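Local coordinates for structural protein VP1 (Trichodysplasia spinulosa-associated polyomavirus, PDB 4U60) that forms the pentameric building block of the polyomavirus capsid and binds sialylated glycans such as the GM1 oligosaccharide, at residues E91-K96 and V226-N231; K96-G101 and P266-I271. All blocks are in the same frame, centred on the assembly; numbering follows the deposited sequence. Where two conformers were deposited one is given.

Contact 1 (E91-K96 and V226-N231)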
loop_
_atom_site.group_PDB
_atom_site.type_symbol
_atom_site.label_atom_id
_atom_site.label_comp_id
_atom_site.label_asym_id
_atom_site.label_seq_id
_atom_site.Cartn_x
_atom_site.Cartn_y
_atom_site.Cartn_z
ATOM N N GLU C 91 19.987 2.667 -30.070
ATOM C CA GLU C 91 19.876 2.048 -28.752
ATOM C C GLU C 91 18.824 2.828 -27.970
ATOM O O GLU C 91 18.942 4.031 -27.835
ATOM C CB GLU C 91 21.222 2.167 -28.057
ATOM C CG GLU C 91 21.290 1.607 -26.651
ATOM C CD GLU C 91 22.616 1.893 -25.986
ATOM O OE1 GLU C 91 23.473 2.567 -26.606
ATOM O OE2 GLU C 91 22.813 1.439 -24.835
ATOM N N ALA C 92 17.794 2.136 -27.488
ATOM C CA ALA C 92 16.742 2.772 -26.697
ATOM C C ALA C 92 17.257 2.982 -25.273
ATOM O O ALA C 92 17.604 2.042 -24.599
ATOM C CB ALA C 92 15.495 1.905 -26.688
ATOM N N VAL C 93 17.311 4.240 -24.845
ATOM C CA VAL C 93 17.939 4.622 -23.582
ATOM C C VAL C 93 16.901 4.725 -22.453
ATOM O O VAL C 93 17.158 4.311 -21.339
ATOM C CB VAL C 93 18.613 5.997 -23.719
ATOM C CG1 VAL C 93 19.208 6.449 -22.391
ATOM C CG2 VAL C 93 19.682 5.976 -24.808
ATOM N N SER C 94 15.751 5.288 -22.773
ATOM C CA SER C 94 14.720 5.558 -21.770
ATOM C C SER C 94 13.382 5.772 -22.428
ATOM O O SER C 94 13.303 6.087 -23.620
ATOM C CB SER C 94 15.101 6.814 -20.955
ATOM O OG SER C 94 15.193 7.972 -21.773
ATOM N N VAL C 95 12.325 5.641 -21.620
ATOM C CA VAL C 95 10.964 5.887 -22.089
ATOM C C VAL C 95 10.186 6.629 -21.014
ATOM O O VAL C 95 10.315 6.316 -19.826
ATOM C CB VAL C 95 10.233 4.591 -22.490
ATOM C CG1 VAL C 95 10.185 3.585 -21.336
ATOM C CG2 VAL C 95 8.838 4.900 -23.020
ATOM N N LYS C 96 9.400 7.607 -21.445
ATOM C CA LYS C 96 8.356 8.215 -20.609
ATOM C C LYS C 96 7.054 7.664 -21.163
ATOM O O LYS C 96 6.739 7.838 -22.331
ATOM C CB LYS C 96 8.396 9.739 -20.696
ATOM C CG LYS C 96 9.735 10.338 -20.293
ATOM C CD LYS C 96 9.746 11.860 -20.334
ATOM C CE LYS C 96 9.020 12.487 -19.157
ATOM N NZ LYS C 96 8.862 13.957 -19.300
ATOM N N VAL C 226 14.300 4.148 -17.192
ATOM C CA VAL C 226 15.578 3.839 -17.815
ATOM C C VAL C 226 15.507 2.431 -18.414
ATOM O O VAL C 226 15.120 1.484 -17.735
ATOM C CB VAL C 226 16.721 3.949 -16.785
ATOM C CG1 VAL C 226 18.047 3.500 -17.388
ATOM C CG2 VAL C 226 16.832 5.378 -16.262
ATOM N N LEU C 227 15.859 2.321 -19.698
ATOM C CA LEU C 227 15.842 1.049 -20.425
ATOM C C LEU C 227 17.216 0.367 -20.504
ATOM O O LEU C 227 17.337 -0.752 -21.012
ATOM C CB LEU C 227 15.265 1.258 -21.833
ATOM C CG LEU C 227 13.811 1.747 -21.889
ATOM C CD1 LEU C 227 13.481 2.180 -23.312
ATOM C CD2 LEU C 227 12.849 0.661 -21.436
ATOM N N LEU C 228 18.246 1.046 -20.025
ATOM C CA LEU C 228 19.586 0.458 -19.967
ATOM C C LEU C 228 19.613 -0.744 -19.018
ATOM O O LEU C 228 18.988 -0.731 -17.959
ATOM C CB LEU C 228 20.587 1.498 -19.499
ATOM C CG LEU C 228 20.687 2.772 -20.355
ATOM C CD1 LEU C 228 21.836 3.637 -19.856
ATOM C CD2 LEU C 228 20.874 2.463 -21.834
ATOM N N ASP C 229 20.330 -1.790 -19.393
ATOM C CA ASP C 229 20.479 -2.936 -18.497
ATOM C C ASP C 229 21.597 -2.701 -17.489
ATOM O O ASP C 229 22.148 -1.596 -17.402
ATOM C CB ASP C 229 20.653 -4.221 -19.304
ATOM C CG ASP C 229 21.978 -4.303 -20.059
ATOM O OD1 ASP C 229 22.929 -3.538 -19.797
ATOM O OD2 ASP C 229 22.050 -5.171 -20.956
ATOM N N GLU C 230 21.942 -3.750 -16.734
ATOM C CA GLU C 230 22.990 -3.667 -15.707
ATOM C C GLU C 230 24.383 -3.354 -16.264
ATOM O O GLU C 230 25.251 -2.874 -15.532
ATOM C CB GLU C 230 23.028 -4.945 -14.840
ATOM C CG GLU C 230 23.206 -6.261 -15.599
ATOM C CD GLU C 230 21.890 -6.960 -15.884
ATOM O OE1 GLU C 230 21.006 -6.335 -16.508
ATOM O OE2 GLU C 230 21.725 -8.144 -15.494
ATOM N N ASN C 231 24.596 -3.622 -17.553
ATOM C CA ASN C 231 25.855 -3.279 -18.210
ATOM C C ASN C 231 25.796 -1.939 -18.941
ATOM O O ASN C 231 26.701 -1.611 -19.678
ATOM C CB ASN C 231 26.245 -4.378 -19.201
ATOM C CG ASN C 231 26.353 -5.743 -18.542
ATOM O OD1 ASN C 231 27.043 -5.896 -17.537
ATOM N ND2 ASN C 231 25.659 -6.730 -19.089
#
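Leu227 lays its isobutyl group along the backbone of strand 86-99, and 94 Å² of its surface is buried by segment 91-96. Its first torsion (chi1 -62°) swings CG over to the strand, where it lies 3.9 Å from Ser94 CA. CD1 rests on the peptide between Ser94 and Val95, 3.7 Å from Ser94 C, and also touches Ala92 CB at 3.9 Å. Both methyls reach Val95 CG1, CD2 the closer at 4.0 Å, the two side chains crossing at a slant. Behind this apolar patch, Leu227 continues onto Val135 and Val95 onto Phe133, both of strand 129-136, so the leucine is an inward-facing residue of the sandwich.

The backbone of the same residue supplies the one hydrogen bond between the segments. Leu227 N donates to Val93 O over 2.9 Å, and the approach is from above the carbonyl plane, 40° out of it, with a fairly straight N-H (160°). Val93 and Ser94 together face Leu272 as a classic beta bulge, so this oxygen lies where the regular pleat is interrupted.

Leu228, with 58 Å² buried, turns its CD2 back to the strand, 4.0 Å from Val93 CA and 3.7 Å from Glu91 OE2. That carboxylate oxygen accepts from Gly234 N, while OE1 forms salt bridges with Arg274 and Arg276; the leucine methyl therefore packs beside an acid already held by other partners. Ala92 O, covered by Leu227 CB, has no polar partner in the model.

Between the two segments, the pairing comes down to Ser94 with Val226, an antiparallel non-hydrogen-bonded pair; Val95 bonds the preceding Thr225. The chain then leaves in a loop with an Asx turn at Asp229: a two-residue strand running out beside the bulged strand of a viral jelly roll.

Contact 2 (K96-G101 and P266-I271)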
loop_
_atom_site.group_PDB
_atom_site.type_symbol
_atom_site.label_atom_id
_atom_site.label_comp_id
_atom_site.label_asym_id
_atom_site.label_seq_id
_atom_site.Cartn_x
_atom_site.Cartn_y
_atom_site.Cartn_z
ATOM N N LYS C 96 9.400 7.607 -21.445
ATOM C CA LYS C 96 8.356 8.215 -20.609
ATOM C C LYS C 96 7.054 7.664 -21.163
ATOM O O LYS C 96 6.739 7.838 -22.331
ATOM C CB LYS C 96 8.396 9.739 -20.696
ATOM C CG LYS C 96 9.735 10.338 -20.293
ATOM C CD LYS C 96 9.746 11.860 -20.334
ATOM C CE LYS C 96 9.020 12.487 -19.157
ATOM N NZ LYS C 96 8.862 13.957 -19.300
ATOM N N THR C 97 6.291 6.979 -20.335
ATOM C CA THR C 97 5.033 6.400 -20.802
ATOM C C THR C 97 3.925 6.687 -19.799
ATOM O O THR C 97 4.182 6.712 -18.585
ATOM C CB THR C 97 5.201 4.876 -21.067
ATOM O OG1 THR C 97 3.981 4.289 -21.520
ATOM C CG2 THR C 97 5.691 4.121 -19.829
ATOM N N GLU C 98 2.704 6.842 -20.310
ATOM C CA GLU C 98 1.529 7.199 -19.513
ATOM C C GLU C 98 0.312 6.570 -20.082
ATOM O O GLU C 98 0.172 6.451 -21.307
ATOM C CB GLU C 98 1.236 8.701 -19.553
ATOM C CG GLU C 98 2.331 9.630 -19.146
ATOM C CD GLU C 98 1.974 11.080 -19.412
ATOM O OE1 GLU C 98 2.894 11.780 -19.851
ATOM O OE2 GLU C 98 0.828 11.531 -19.125
ATOM N N VAL C 99 -0.608 6.216 -19.185
ATOM C CA VAL C 99 -1.949 5.819 -19.572
ATOM C C VAL C 99 -2.757 7.089 -19.764
ATOM O O VAL C 99 -2.716 7.995 -18.932
ATOM C CB VAL C 99 -2.599 4.929 -18.505
ATOM C CG1 VAL C 99 -4.065 4.634 -18.853
ATOM C CG2 VAL C 99 -1.810 3.651 -18.347
ATOM N N VAL C 100 -3.453 7.163 -20.888
ATOM C CA VAL C 100 -4.191 8.356 -21.305
ATOM C C VAL C 100 -5.650 8.192 -20.976
ATOM O O VAL C 100 -6.183 7.098 -21.079
ATOM C CB VAL C 100 -4.033 8.567 -22.820
ATOM C CG1 VAL C 100 -4.727 9.835 -23.300
ATOM C CG2 VAL C 100 -2.556 8.607 -23.175
ATOM N N GLY C 101 -6.323 9.273 -20.604
ATOM C CA GLY C 101 -7.757 9.198 -20.385
ATOM C C GLY C 101 -8.201 8.623 -19.046
ATOM O O GLY C 101 -9.351 8.215 -18.901
ATOM N N PRO C 266 -5.789 4.006 -23.835
ATOM C CA PRO C 266 -4.592 4.114 -24.646
ATOM C C PRO C 266 -3.356 4.408 -23.800
ATOM O O PRO C 266 -3.469 4.849 -22.657
ATOM C CB PRO C 266 -4.894 5.292 -25.589
ATOM C CG PRO C 266 -6.120 5.980 -25.055
ATOM C CD PRO C 266 -6.585 5.244 -23.840
ATOM N N ARG C 267 -2.191 4.147 -24.369
ATOM C CA ARG C 267 -0.933 4.451 -23.721
ATOM C C ARG C 267 -0.073 5.273 -24.673
ATOM O O ARG C 267 0.005 4.989 -25.881
ATOM C CB ARG C 267 -0.210 3.163 -23.345
ATOM C CG ARG C 267 1.120 3.383 -22.646
ATOM C CD ARG C 267 1.678 2.054 -22.150
ATOM N NE ARG C 267 1.039 1.569 -20.920
ATOM C CZ ARG C 267 1.454 1.838 -19.681
ATOM N NH1 ARG C 267 2.504 2.635 -19.463
ATOM N NH2 ARG C 267 0.826 1.318 -18.637
ATOM N N TYR C 268 0.580 6.271 -24.092
ATOM C CA TYR C 268 1.507 7.150 -24.781
ATOM C C TYR C 268 2.940 6.775 -24.449
ATOM O O TYR C 268 3.223 6.330 -23.341
ATOM C CB TYR C 268 1.234 8.574 -24.308
ATOM C CG TYR C 268 2.313 9.559 -24.681
ATOM C CD1 TYR C 268 2.292 10.200 -25.914
ATOM C CD2 TYR C 268 3.347 9.851 -23.801
ATOM C CE1 TYR C 268 3.289 11.119 -26.273
ATOM C CE2 TYR C 268 4.338 10.765 -24.141
ATOM C CZ TYR C 268 4.296 11.403 -25.370
ATOM O OH TYR C 268 5.270 12.318 -25.708
ATOM N N PHE C 269 3.842 6.974 -25.406
ATOM C CA PHE C 269 5.259 6.705 -25.231
ATOM C C PHE C 269 6.106 7.811 -25.832
ATOM O O PHE C 269 5.831 8.270 -26.936
ATOM C CB PHE C 269 5.682 5.413 -25.950
ATOM C CG PHE C 269 4.902 4.186 -25.576
ATOM C CD1 PHE C 269 3.695 3.906 -26.205
ATOM C CD2 PHE C 269 5.414 3.261 -24.662
ATOM C CE1 PHE C 269 2.996 2.746 -25.923
ATOM C CE2 PHE C 269 4.687 2.107 -24.364
ATOM C CZ PHE C 269 3.483 1.878 -25.003
ATOM N N ASN C 270 7.157 8.184 -25.117
ATOM C CA ASN C 270 8.206 9.049 -25.645
ATOM C C ASN C 270 9.528 8.372 -25.340
ATOM O O ASN C 270 9.935 8.277 -24.184
ATOM C CB ASN C 270 8.143 10.453 -25.028
ATOM C CG ASN C 270 9.134 11.423 -25.663
ATOM O OD1 ASN C 270 8.754 12.307 -26.434
ATOM N ND2 ASN C 270 10.408 11.261 -25.343
ATOM N N ILE C 271 10.179 7.885 -26.385
ATOM C CA ILE C 271 11.369 7.066 -26.252
ATOM C C ILE C 271 12.588 7.814 -26.784
ATOM O O ILE C 271 12.576 8.335 -27.899
ATOM C CB ILE C 271 11.188 5.729 -27.004
ATOM C CG1 ILE C 271 9.995 4.972 -26.414
ATOM C CG2 ILE C 271 12.463 4.913 -26.948
ATOM C CD1 ILE C 271 9.407 3.921 -27.314
#
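Thr97 overlaps the aromatic ring of Phe269, its OG1 lying over one face at 3.6 Å from CD2. The two residues form a non-hydrogen-bonded pair in the antiparallel jelly-roll sheet, where strands 96-99 and 267-271 run at 169° to each other with their axes 4.6 Å apart. The register alternates regularly: Lys96 with Asn270 and Glu98 with Tyr268 are hydrogen-bonded pairs, and Val99 with Arg267 is again non-hydrogen-bonded. Past the strand end, Val100 N donates to Pro266 O almost linearly, extending the bonding by one residue.

Side chains sort by face. Thr97, Val99, Arg267 and Phe269 share one face, where Thr97, Arg267 and Phe269 all reach Phe133 of strand 129-136. Arg267 bends at chi3 (-78°), folding its guanidinium back over strand 96-99. Val99 CG2 sits over one face of this group, 3.5 Å from NH2, and NH2 is in turn salt-bridged to Asp248, which would balance the charge.

On the other face are Lys96, Glu98, Tyr268 and Asn270. Tyr268 OH bonds Glu26 of the adjoining strand 12-29, whereas Glu98 OE2 bonds Tyr203 OH of a neighbouring subunit, whose Pro195 packs on Glu98, Val100 and Tyr268. This face accordingly contributes to the pentamer interface.

With chi1 at 180°, Thr97 turns OG1 to the backbone of the neighbouring strand, where it serves two bonds. It accepts from Arg267 NH1 at 3.0 Å, within the guanidinium plane, and donates to Tyr268 O at 2.8 Å; Glu98 N reaches that same carbonyl oxygen from the opposite face of its plane, at 3.1 Å.

How the contacts relate
Both contacts use strand 86-99 and share Lys96, but they engage different partners. Contact 2 is the buried one, a regular pairing with strand 260-279, nearer the chain centre (about 12 Å against 18 Å between centres). Contact 1 is only partly buried and lies where a short strand gives way to a loop; one backbone bond and leucine packing do most of the work there. Polar side-chain bonds run between the segments only in contact 2. The two join directly: Val95 CG2 packs 3.6 Å from Ile271 CG1. They face different copies: Glu230, in the loop beyond contact 1, makes a salt bridge to Lys96 of one neighbouring subunit, while contact 2 packs on Pro195 of another.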